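Local coordinates for protein 273aa long hypothetical dTDP-4-dehydrorhamnose reductase (Sulfolobus tokodaii, PDB 2GGS) that probably reduces dTDP-4-dehydrorhamnose to dTDP-rhamnose as an NADPH-binding oxidoreductase of the RmlD family, at residues L219-K224 against L266-M271; V97-I102 against Q143-I148; A66-D71 against N128-S133. One frame throughout, in Å; residues are numbered along the deposited sequence.

In the fold
The three contacts sit at different stations of a Rossmann-type reductase and do not touch one another. Interaction 2 lies at the start of two neighbouring strands of the parallel sheet, and is mostly buried backbone pairing with a watery rim. Interaction 3, nearer the centre of the chain, is buried against NADPH and carries several of the hydrogen bonds to the cofactor. It shares helix 129-141 with the beta-alpha-beta unit of interaction 2, because that helix follows strand 101-107 and leads into strand 147-151. Interaction 1, about 36 Å from interaction 2 between centres, packs the C-terminal loop on helix 214-224, with aliphatic contacts inside and charge at its exposed edge.

Interaction 1 of 3, residues L219-K224 against L266-M271; sequences LKIKEK and LDLDGM
The last two turns of helix 214-224 meet the loop and short 3-10 turn near the C-terminus through Leu268, whose side chain points into the groove between Ile221 and Lys224. Leu268 CD1 touches both neighbours: it lies 3.9 Å from Ile221 CG2 and 3.7 Å from Lys224 CD. Its other methyl, CD2, faces the same atom, so both Leu268 methyls close on the Ile221 CG2 branch. Further along, the tip of Ile221 approaches the thioether of Met271, CD1 to SD 4.3 Å. On the solvent side a chi1 of -166° swings the Lys224 chain away from its own backbone N; it overlaps Leu268 head to tail and then bends at its last torsion (-93°). The turn carries NZ over Leu268 CB to a long salt bridge, 3.6 Å from Asp269 OD1. At that length, with both residues exposed, the pair is probably weak. At the other end Lys220 runs antiparallel to Leu266, CE to CD2 4.0 Å, so the lysine contributes its aliphatic chain here. No hydrogen bond joins the two segments; the 3-10 turn is held by its own backbone, Gly270 N to Asp267 O and Met271 N to Leu268 O. Asp267 ties the loop to the start of helix 186-199, by a salt bridge to Arg187 and a hydrogen bond with Ser185 just before it. Ile221 continues onto Val164 and Tyr165 of helix 160-169, and Met271 rests on Pro161, so the C-terminal loop lies beside both helix 214-224 and helix 160-169.

Interaction 2 of 3, residues V97-I102 against Q143-I148; sequences VIDSYI and QDDSLI
The Tyr101 ring runs alongside Leu147, the two side chains extending in one direction from neighbouring strands. With CG anti to the backbone N (chi1 171°), the tyrosine leaves CB alongside the turn ahead of Leu147. Atom CD1 comes first to the Asp145 carbonyl, whose O sits at the ring edge, in plane, 3.7 Å away. One atom further, CE1 is still near Asp145 O (4.0 Å), with Leu147 CB beyond. The tip, OH, packs on the isobutyl group, 3.7 Å from Leu147 CD2, while its hydrogen bond goes to Lys201 O, outside both segments. Behind these side chains the strands pair in parallel: Leu147 N donates to Ile102 O at 2.9 Å with an N-H...O angle of 166°, and Ser146 CA lies against the same carbonyl oxygen. This is the adjacent strand pair of a beta-alpha-beta unit, strand 101-107, helix 129-141 and strand 147-151, in the Rossmann sheet; Tyr101 also bonds through its backbone to Asp59 and Ile61, and Ser146 to Gly203. A Schellman motif at Asp99 closes helix 77-97 ahead of one strand, and a type I turn from Gln143 to Ser146 precedes the other. Ser146 OG, lying between its backbone N and carbonyl carbon (chi1 73°), is held by Ala141 O. Ahead of the pairing, waters fill in between the two incoming loops. One accepts from Ile102 N at 2.8 Å and also lies near the carbonyls of Ser100 and Asp145. At the outer end Asp99 and Asp145 bring like charges together, OD1 to OD2 4.4 Å, and another water donates to both carboxylates, probably easing their repulsion.

Interaction 3 of 3, residues A66-D71 against N128-S133; sequences AMTDVD and NYYGLS. With NDP (NADPH dihydro-nicotinamide-adenine-dinucleotide phosphate), chain C.
A water between Val70 and Tyr130 couples the two helix starts: it donates to Val70 O at 2.7 Å and accepts from Tyr130 N at 2.8 Å, serving in place of a direct backbone bond. Beside it the side chains of Val70 and Tyr130 meet nearly perpendicular, CG2 of the valine resting 3.9 Å from ring atom CD2. A chi1 of 167° turns the Tyr130 ring away from the backbone N and out of helix 129-141 toward the cofactor, along the loop that follows strand 60-63. On the way the CD1 edge meets Met67 O near the ring plane, 3.4 Å from CD1, while Thr68 CA approaches CE1. Val70 CG2 and Thr68 CA lie off the same side of the ring plane. The hydroxyl reaches the nicotinamide ribose, where Tyr130 OH and NDP O2D are hydrogen-bonded at 2.8 Å, either of them able to donate. Residues 66-71 hold two further points of the dinucleotide: Ala66 N donates to the adenosine ribose oxygen O4B at 3.1 Å, and Thr68 OG1 donates to phosphate oxygen O1A at 2.9 Å. Thr68 CG2 lies on the linking oxygen O3 as well. At the start of helix 129-141 Asn128 is the N-cap, its OD1 taking Gly131 N in a nearly straight bond (160° at the hydrogen), and its ND2 is held by Lys243 O. Tyr130 and Lys134, which also bonds NADPH, are spaced as in the YxxxK motif of short-chain dehydrogenases/reductases. With Tyr130 OH only 3.4 Å from the nicotinamide nitrogen N1N, the geometry is consistent with a hydroxyl placed beside the hydride-donating ring, where a substrate carbonyl would be reduced.

Interaction 1 of 3, residues L219-K224 against L266-M271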
loop_
_atom_site.group_PDB
_atom_site.type_symbol
_atom_site.label_atom_id
_atom_site.label_comp_id
_atom_site.label_asym_id
_atom_site.label_seq_id
_atom_site.Cartn_x
_atom_site.Cartn_y
_atom_site.Cartn_z
ATOM N N LEU A 219 8.385 20.608 1.720
ATOM C CA LEU A 219 8.286 22.052 1.965
ATOM C C LEU A 219 6.857 22.496 2.287
ATOM O O LEU A 219 6.676 23.432 3.088
ATOM C CB LEU A 219 8.837 22.854 0.786
ATOM C CG LEU A 219 10.349 22.834 0.590
ATOM C CD1 LEU A 219 10.774 23.599 -0.659
ATOM C CD2 LEU A 219 11.069 23.401 1.802
ATOM N N LYS A 220 5.856 21.850 1.670
ATOM C CA LYS A 220 4.453 22.089 2.037
ATOM C C LYS A 220 4.251 21.749 3.485
ATOM O O LYS A 220 3.602 22.539 4.194
ATOM C CB LYS A 220 3.430 21.256 1.243
ATOM C CG LYS A 220 3.176 21.705 -0.152
ATOM C CD LYS A 220 2.036 20.876 -0.736
ATOM C CE LYS A 220 0.694 21.419 -0.263
ATOM N NZ LYS A 220 0.556 22.826 -0.761
ATOM N N ILE A 221 4.780 20.605 3.953
ATOM C CA ILE A 221 4.553 20.288 5.352
ATOM C C ILE A 221 5.372 21.195 6.286
ATOM O O ILE A 221 4.870 21.588 7.334
ATOM C CB ILE A 221 4.562 18.766 5.782
ATOM C CG1 ILE A 221 5.685 18.439 6.753
ATOM C CG2 ILE A 221 4.287 17.732 4.655
ATOM C CD1 ILE A 221 5.469 17.182 7.459
ATOM N N LYS A 222 6.579 21.574 5.877
ATOM C CA LYS A 222 7.346 22.618 6.591
ATOM C C LYS A 222 6.545 23.926 6.719
ATOM O O LYS A 222 6.393 24.437 7.823
ATOM C CB LYS A 222 8.707 22.869 5.924
ATOM C CG LYS A 222 9.677 23.727 6.746
ATOM C CD LYS A 222 11.007 23.860 6.083
ATOM C CE LYS A 222 11.754 25.167 6.448
ATOM N NZ LYS A 222 11.524 25.636 7.822
ATOM N N GLU A 223 6.043 24.443 5.591
ATOM C CA GLU A 223 5.213 25.663 5.536
ATOM C C GLU A 223 3.970 25.483 6.396
ATOM O O GLU A 223 3.604 26.382 7.176
ATOM C CB GLU A 223 4.807 25.984 4.077
ATOM C CG GLU A 223 3.829 27.219 3.876
ATOM C CD GLU A 223 3.146 27.311 2.474
ATOM O OE1 GLU A 223 2.749 28.424 2.093
ATOM O OE2 GLU A 223 2.977 26.290 1.733
ATOM N N LYS A 224 3.331 24.317 6.276
ATOM C CA LYS A 224 2.056 24.071 6.969
ATOM C C LYS A 224 2.168 24.296 8.480
ATOM O O LYS A 224 1.256 24.848 9.104
ATOM C CB LYS A 224 1.518 22.667 6.664
ATOM C CG LYS A 224 0.044 22.465 7.061
ATOM C CD LYS A 224 -0.640 21.402 6.204
ATOM C CE LYS A 224 -2.144 21.317 6.494
ATOM N NZ LYS A 224 -2.446 20.282 7.522
ATOM N N LEU A 266 -4.384 15.902 -1.847
ATOM C CA LEU A 266 -3.443 15.694 -0.746
ATOM C C LEU A 266 -4.145 15.836 0.613
ATOM O O LEU A 266 -4.825 16.836 0.879
ATOM C CB LEU A 266 -2.281 16.663 -0.799
ATOM C CG LEU A 266 -1.198 16.429 0.278
ATOM C CD1 LEU A 266 -0.485 15.080 -0.028
ATOM C CD2 LEU A 266 -0.200 17.576 0.345
ATOM N N ASP A 267 -3.992 14.820 1.451
ATOM C CA ASP A 267 -4.636 14.758 2.727
ATOM C C ASP A 267 -3.651 14.734 3.909
ATOM O O ASP A 267 -3.545 13.781 4.571
ATOM C CB ASP A 267 -5.591 13.562 2.759
ATOM C CG ASP A 267 -6.305 13.398 4.064
ATOM O OD1 ASP A 267 -6.678 14.369 4.659
ATOM O OD2 ASP A 267 -6.465 12.279 4.482
ATOM N N LEU A 268 -2.960 15.823 4.161
ATOM C CA LEU A 268 -2.091 15.854 5.307
ATOM C C LEU A 268 -2.706 15.644 6.687
ATOM O O LEU A 268 -2.034 15.236 7.586
ATOM C CB LEU A 268 -1.188 17.067 5.297
ATOM C CG LEU A 268 -0.273 17.190 4.094
ATOM C CD1 LEU A 268 0.489 18.473 4.154
ATOM C CD2 LEU A 268 0.653 16.018 4.044
ATOM N N ASP A 269 -3.974 15.929 6.840
ATOM C CA ASP A 269 -4.661 15.588 8.065
ATOM C C ASP A 269 -4.715 14.062 8.345
ATOM O O ASP A 269 -5.100 13.650 9.385
ATOM C CB ASP A 269 -6.078 16.138 8.066
ATOM C CG ASP A 269 -6.151 17.664 8.263
ATOM O OD1 ASP A 269 -5.194 18.302 8.616
ATOM O OD2 ASP A 269 -7.241 18.153 8.069
ATOM N N GLY A 270 -4.341 13.266 7.359
ATOM C CA GLY A 270 -4.260 11.824 7.508
ATOM C C GLY A 270 -2.992 11.342 8.169
ATOM O O GLY A 270 -2.805 10.179 8.370
ATOM N N MET A 271 -2.115 12.283 8.453
ATOM C CA MET A 271 -0.891 11.985 9.226
ATOM C C MET A 271 -1.270 11.703 10.677
ATOM O O MET A 271 -2.161 12.370 11.252
ATOM C CB MET A 271 0.089 13.158 9.185
ATOM C CG MET A 271 0.820 13.321 7.881
ATOM S SD MET A 271 2.082 14.568 8.031
ATOM C CE MET A 271 1.090 15.993 7.763
#

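Interaction 2 of 3, residues V97-I102 against Q143-I148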
loop_
_atom_site.group_PDB
_atom_site.type_symbol
_atom_site.label_atom_id
_atom_site.label_comp_id
_atom_site.label_asym_id
_atom_site.label_seq_id
_atom_site.Cartn_x
_atom_site.Cartn_y
_atom_site.Cartn_z
ATOM N N VAL A 97 -11.316 -22.034 -2.968
ATOM C CA VAL A 97 -12.066 -23.127 -2.346
ATOM C C VAL A 97 -13.417 -22.637 -1.809
ATOM O O VAL A 97 -14.441 -23.341 -1.940
ATOM C CB VAL A 97 -11.213 -23.822 -1.265
ATOM C CG1 VAL A 97 -12.046 -24.861 -0.465
ATOM C CG2 VAL A 97 -10.000 -24.495 -1.899
ATOM N N ILE A 98 -13.428 -21.417 -1.260
ATOM C CA ILE A 98 -14.615 -20.803 -0.672
ATOM C C ILE A 98 -15.247 -19.751 -1.596
ATOM O O ILE A 98 -16.220 -19.083 -1.249
ATOM C CB ILE A 98 -14.336 -20.234 0.772
ATOM C CG1 ILE A 98 -13.238 -19.155 0.756
ATOM C CG2 ILE A 98 -13.976 -21.347 1.747
ATOM C CD1 ILE A 98 -13.150 -18.395 2.093
ATOM N N ASP A 99 -14.682 -19.611 -2.785
ATOM C CA ASP A 99 -15.199 -18.691 -3.799
ATOM C C ASP A 99 -15.191 -17.240 -3.260
ATOM O O ASP A 99 -16.119 -16.473 -3.490
ATOM C CB ASP A 99 -16.602 -19.123 -4.261
ATOM C CG ASP A 99 -17.063 -18.371 -5.466
ATOM O OD1 ASP A 99 -16.220 -18.047 -6.330
ATOM O OD2 ASP A 99 -18.266 -18.088 -5.574
ATOM N N SER A 100 -14.149 -16.896 -2.517
ATOM C CA SER A 100 -14.020 -15.549 -1.953
ATOM C C SER A 100 -13.741 -14.498 -3.026
ATOM O O SER A 100 -13.165 -14.798 -4.075
ATOM C CB SER A 100 -12.865 -15.481 -0.971
ATOM O OG SER A 100 -13.181 -16.120 0.240
ATOM N N TYR A 101 -14.146 -13.264 -2.746
ATOM C CA TYR A 101 -13.782 -12.144 -3.596
ATOM C C TYR A 101 -12.418 -11.647 -3.074
ATOM O O TYR A 101 -12.318 -11.226 -1.942
ATOM C CB TYR A 101 -14.854 -11.058 -3.524
ATOM C CG TYR A 101 -14.545 -9.733 -4.187
ATOM C CD1 TYR A 101 -13.981 -9.672 -5.457
ATOM C CD2 TYR A 101 -14.904 -8.538 -3.569
ATOM C CE1 TYR A 101 -13.720 -8.453 -6.069
ATOM C CE2 TYR A 101 -14.642 -7.312 -4.184
ATOM C CZ TYR A 101 -14.072 -7.285 -5.429
ATOM O OH TYR A 101 -13.802 -6.095 -6.054
ATOM N N ILE A 102 -11.400 -11.711 -3.924
ATOM C CA ILE A 102 -10.034 -11.388 -3.503
ATOM C C ILE A 102 -9.642 -9.983 -3.982
ATOM O O ILE A 102 -9.735 -9.681 -5.178
ATOM C CB ILE A 102 -9.063 -12.405 -4.059
ATOM C CG1 ILE A 102 -9.371 -13.793 -3.448
ATOM C CG2 ILE A 102 -7.592 -11.956 -3.796
ATOM C CD1 ILE A 102 -8.306 -14.774 -3.634
ATOM N N GLN A 143 -6.542 -12.893 -11.576
ATOM C CA GLN A 143 -7.612 -13.880 -11.702
ATOM C C GLN A 143 -8.814 -13.210 -12.359
ATOM O O GLN A 143 -9.027 -12.006 -12.178
ATOM C CB GLN A 143 -8.009 -14.484 -10.336
ATOM C CG GLN A 143 -6.875 -15.121 -9.524
ATOM C CD GLN A 143 -6.262 -16.354 -10.195
ATOM O OE1 GLN A 143 -6.947 -17.103 -10.888
ATOM N NE2 GLN A 143 -4.956 -16.566 -9.985
ATOM N N ASP A 144 -9.608 -13.980 -13.107
ATOM C CA ASP A 144 -10.772 -13.395 -13.782
ATOM C C ASP A 144 -11.662 -12.606 -12.837
ATOM O O ASP A 144 -12.157 -11.534 -13.208
ATOM C CB ASP A 144 -11.572 -14.461 -14.532
ATOM C CG ASP A 144 -10.923 -14.849 -15.858
ATOM O OD1 ASP A 144 -11.521 -15.666 -16.589
ATOM O OD2 ASP A 144 -9.828 -14.324 -16.183
ATOM N N ASP A 145 -11.796 -13.079 -11.601
ATOM C CA ASP A 145 -12.665 -12.439 -10.617
ATOM C C ASP A 145 -11.967 -11.802 -9.390
ATOM O O ASP A 145 -12.605 -11.572 -8.370
ATOM C CB ASP A 145 -13.754 -13.422 -10.158
ATOM C CG ASP A 145 -13.189 -14.692 -9.504
ATOM O OD1 ASP A 145 -11.939 -14.874 -9.395
ATOM O OD2 ASP A 145 -14.029 -15.543 -9.139
ATOM N N SER A 146 -10.681 -11.498 -9.484
ATOM C CA SER A 146 -9.989 -10.772 -8.384
ATOM C C SER A 146 -9.774 -9.319 -8.814
ATOM O O SER A 146 -9.873 -9.011 -9.997
ATOM C CB SER A 146 -8.627 -11.378 -8.062
ATOM O OG SER A 146 -7.704 -11.065 -9.073
ATOM N N LEU A 147 -9.444 -8.470 -7.850
ATOM C CA LEU A 147 -9.134 -7.052 -8.112
ATOM C C LEU A 147 -7.744 -6.752 -7.527
ATOM O O LEU A 147 -7.503 -7.058 -6.356
ATOM C CB LEU A 147 -10.149 -6.154 -7.395
ATOM C CG LEU A 147 -9.968 -4.659 -7.622
ATOM C CD1 LEU A 147 -10.103 -4.328 -9.131
ATOM C CD2 LEU A 147 -10.961 -3.891 -6.752
ATOM N N ILE A 148 -6.876 -6.148 -8.343
ATOM C CA ILE A 148 -5.557 -5.655 -7.905
ATOM C C ILE A 148 -5.712 -4.136 -7.857
ATOM O O ILE A 148 -6.095 -3.500 -8.856
ATOM C CB ILE A 148 -4.409 -6.031 -8.869
ATOM C CG1 ILE A 148 -4.103 -7.540 -8.786
ATOM C CG2 ILE A 148 -3.146 -5.195 -8.577
ATOM C CD1 ILE A 148 -3.386 -8.074 -10.012
HETATM O O HOH W 1 -13.625 -17.677 -7.267
HETATM O O HOH W 2 -11.934 -13.190 -6.286
HETATM O O HOH W 3 -14.932 -14.426 -6.296
#

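Interaction 3 of 3, residues A66-D71 against N128-S133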
loop_
_atom_site.group_PDB
_atom_site.type_symbol
_atom_site.label_atom_id
_atom_site.label_comp_id
_atom_site.label_asym_id
_atom_site.label_seq_id
_atom_site.Cartn_x
_atom_site.Cartn_y
_atom_site.Cartn_z
ATOM N N ALA A 66 2.353 -7.089 3.784
ATOM C CA ALA A 66 3.568 -6.996 2.934
ATOM C C ALA A 66 4.757 -6.546 3.775
ATOM O O ALA A 66 4.566 -5.925 4.807
ATOM C CB ALA A 66 3.386 -6.005 1.796
ATOM N N MET A 67 5.948 -6.851 3.282
ATOM C CA MET A 67 7.213 -6.311 3.773
ATOM C C MET A 67 7.458 -5.059 2.944
ATOM O O MET A 67 7.832 -5.141 1.764
ATOM C CB MET A 67 8.336 -7.336 3.555
ATOM C CG MET A 67 9.694 -6.860 4.002
ATOM S SD MET A 67 10.871 -8.220 3.726
ATOM C CE MET A 67 12.401 -7.371 4.007
ATOM N N THR A 68 7.223 -3.905 3.576
ATOM C CA THR A 68 7.246 -2.627 2.864
ATOM C C THR A 68 8.502 -1.766 3.065
ATOM O O THR A 68 8.584 -0.656 2.532
ATOM C CB THR A 68 5.988 -1.790 3.237
ATOM O OG1 THR A 68 6.066 -1.450 4.619
ATOM C CG2 THR A 68 4.697 -2.586 2.986
ATOM N N ASP A 69 9.462 -2.258 3.850
ATOM C CA ASP A 69 10.760 -1.588 3.971
ATOM C C ASP A 69 11.563 -1.890 2.716
ATOM O O ASP A 69 12.069 -3.015 2.507
ATOM C CB ASP A 69 11.502 -2.052 5.226
ATOM C CG ASP A 69 12.823 -1.304 5.446
ATOM O OD1 ASP A 69 13.575 -1.008 4.478
ATOM O OD2 ASP A 69 13.112 -1.024 6.632
ATOM N N VAL A 70 11.651 -0.895 1.847
ATOM C CA VAL A 70 12.259 -1.060 0.540
ATOM C C VAL A 70 13.720 -1.524 0.593
ATOM O O VAL A 70 14.134 -2.404 -0.174
ATOM C CB VAL A 70 12.080 0.220 -0.313
ATOM C CG1 VAL A 70 12.821 0.106 -1.626
ATOM C CG2 VAL A 70 10.593 0.499 -0.493
ATOM N N ASP A 71 14.503 -0.958 1.519
ATOM C CA ASP A 71 15.926 -1.302 1.567
ATOM C C ASP A 71 16.141 -2.684 2.137
ATOM O O ASP A 71 16.991 -3.423 1.649
ATOM C CB ASP A 71 16.698 -0.251 2.343
ATOM C CG ASP A 71 16.629 1.087 1.668
ATOM O OD1 ASP A 71 17.111 1.191 0.516
ATOM O OD2 ASP A 71 16.014 1.998 2.264
ATOM N N ASN A 128 13.653 -2.146 -8.168
ATOM C CA ASN A 128 14.097 -2.582 -6.857
ATOM C C ASN A 128 13.374 -3.867 -6.489
ATOM O O ASN A 128 12.326 -4.170 -7.100
ATOM C CB ASN A 128 13.913 -1.480 -5.790
ATOM C CG ASN A 128 12.489 -0.941 -5.729
ATOM O OD1 ASN A 128 11.528 -1.682 -5.519
ATOM N ND2 ASN A 128 12.356 0.368 -5.910
ATOM N N TYR A 129 13.917 -4.617 -5.521
ATOM C CA TYR A 129 13.329 -5.915 -5.178
ATOM C C TYR A 129 11.961 -5.805 -4.460
ATOM O O TYR A 129 11.129 -6.707 -4.575
ATOM C CB TYR A 129 14.316 -6.854 -4.446
ATOM C CG TYR A 129 13.772 -8.253 -4.573
ATOM C CD1 TYR A 129 13.814 -8.912 -5.809
ATOM C CD2 TYR A 129 13.097 -8.865 -3.507
ATOM C CE1 TYR A 129 13.227 -10.186 -5.972
ATOM C CE2 TYR A 129 12.495 -10.145 -3.676
ATOM C CZ TYR A 129 12.588 -10.785 -4.907
ATOM O OH TYR A 129 11.969 -12.012 -5.099
ATOM N N TYR A 130 11.714 -4.727 -3.728
ATOM C CA TYR A 130 10.392 -4.528 -3.177
ATOM C C TYR A 130 9.392 -4.539 -4.345
ATOM O O TYR A 130 8.409 -5.294 -4.330
ATOM C CB TYR A 130 10.308 -3.194 -2.411
ATOM C CG TYR A 130 8.894 -2.792 -2.087
ATOM C CD1 TYR A 130 8.128 -3.497 -1.165
ATOM C CD2 TYR A 130 8.302 -1.699 -2.738
ATOM C CE1 TYR A 130 6.816 -3.112 -0.866
ATOM C CE2 TYR A 130 6.968 -1.319 -2.468
ATOM C CZ TYR A 130 6.238 -2.022 -1.537
ATOM O OH TYR A 130 4.951 -1.649 -1.226
ATOM N N GLY A 131 9.668 -3.716 -5.356
ATOM C CA GLY A 131 8.822 -3.663 -6.566
ATOM C C GLY A 131 8.657 -5.002 -7.293
ATOM O O GLY A 131 7.549 -5.396 -7.686
ATOM N N LEU A 132 9.761 -5.725 -7.454
ATOM C CA LEU A 132 9.719 -7.035 -8.125
ATOM C C LEU A 132 8.934 -8.054 -7.306
ATOM O O LEU A 132 8.073 -8.753 -7.848
ATOM C CB LEU A 132 11.146 -7.549 -8.418
ATOM C CG LEU A 132 11.094 -8.898 -9.178
ATOM C CD1 LEU A 132 10.203 -8.875 -10.438
ATOM C CD2 LEU A 132 12.515 -9.354 -9.532
ATOM N N SER A 133 9.247 -8.179 -6.011
ATOM C CA SER A 133 8.463 -9.101 -5.170
ATOM C C SER A 133 6.967 -8.778 -5.227
ATOM O O SER A 133 6.143 -9.688 -5.344
ATOM C CB SER A 133 8.973 -9.170 -3.711
ATOM O OG SER A 133 8.888 -7.913 -3.074
HETATM P PA NDP C . 2.590 -1.488 6.680
HETATM O O1A NDP C . 4.052 -1.651 6.640
HETATM O O2A NDP C . 2.127 -0.413 7.590
HETATM O O5B NDP C . 1.858 -2.828 7.090
HETATM C C5B NDP C . 2.369 -4.084 6.682
HETATM C C4B NDP C . 1.395 -5.103 7.214
HETATM O O4B NDP C . 1.791 -6.378 6.701
HETATM C C3B NDP C . 1.345 -5.157 8.733
HETATM O O3B NDP C . 0.008 -5.310 9.129
HETATM C C2B NDP C . 2.135 -6.441 9.018
HETATM O O2B NDP C . 1.658 -7.001 10.204
HETATM C C1B NDP C . 1.736 -7.269 7.805
HETATM N N9A NDP C . 2.677 -8.372 7.582
HETATM C C8A NDP C . 3.968 -8.281 7.158
HETATM N N7A NDP C . 4.492 -9.540 7.111
HETATM C C5A NDP C . 3.535 -10.397 7.505
HETATM C C6A NDP C . 3.517 -11.788 7.663
HETATM N N6A NDP C . 4.658 -12.513 7.495
HETATM N N1A NDP C . 2.354 -12.345 8.120
HETATM C C2A NDP C . 1.208 -11.614 8.409
HETATM N N3A NDP C . 1.242 -10.248 8.267
HETATM C C4A NDP C . 2.386 -9.672 7.830
HETATM O O3 NDP C . 2.195 -1.300 5.118
HETATM P PN NDP C . 1.073 -0.300 4.510
HETATM O O1N NDP C . -0.176 -0.302 5.237
HETATM O O2N NDP C . 1.841 0.949 4.300
HETATM O O5D NDP C . 0.904 -0.965 3.064
HETATM C C5D NDP C . -0.290 -1.665 2.731
HETATM C C4D NDP C . -0.208 -2.277 1.338
HETATM O O4D NDP C . -0.013 -1.235 0.410
HETATM C C3D NDP C . 0.949 -3.252 1.139
HETATM O O3D NDP C . 0.456 -4.190 0.220
HETATM C C2D NDP C . 2.027 -2.415 0.496
HETATM O O2D NDP C . 2.918 -3.232 -0.244
HETATM C C1D NDP C . 1.142 -1.504 -0.390
HETATM N N1N NDP C . 1.845 -0.258 -0.720
HETATM C C2N NDP C . 2.431 0.435 0.305
HETATM C C3N NDP C . 2.947 1.709 0.119
HETATM C C7N NDP C . 3.570 2.415 1.280
HETATM O O7N NDP C . 4.299 3.597 1.043
HETATM N N7N NDP C . 3.443 1.914 2.506
HETATM C C4N NDP C . 2.891 2.374 -1.245
HETATM C C5N NDP C . 2.260 1.522 -2.321
HETATM C C6N NDP C . 1.758 0.256 -1.998
HETATM P P2B NDP C . 2.491 -6.877 11.634
HETATM O O1X NDP C . 1.439 -7.188 12.621
HETATM O O2X NDP C . 3.051 -5.499 11.751
HETATM O O3X NDP C . 3.662 -7.893 11.653
HETATM O O HOH W 4 13.752 -3.080 -2.790
#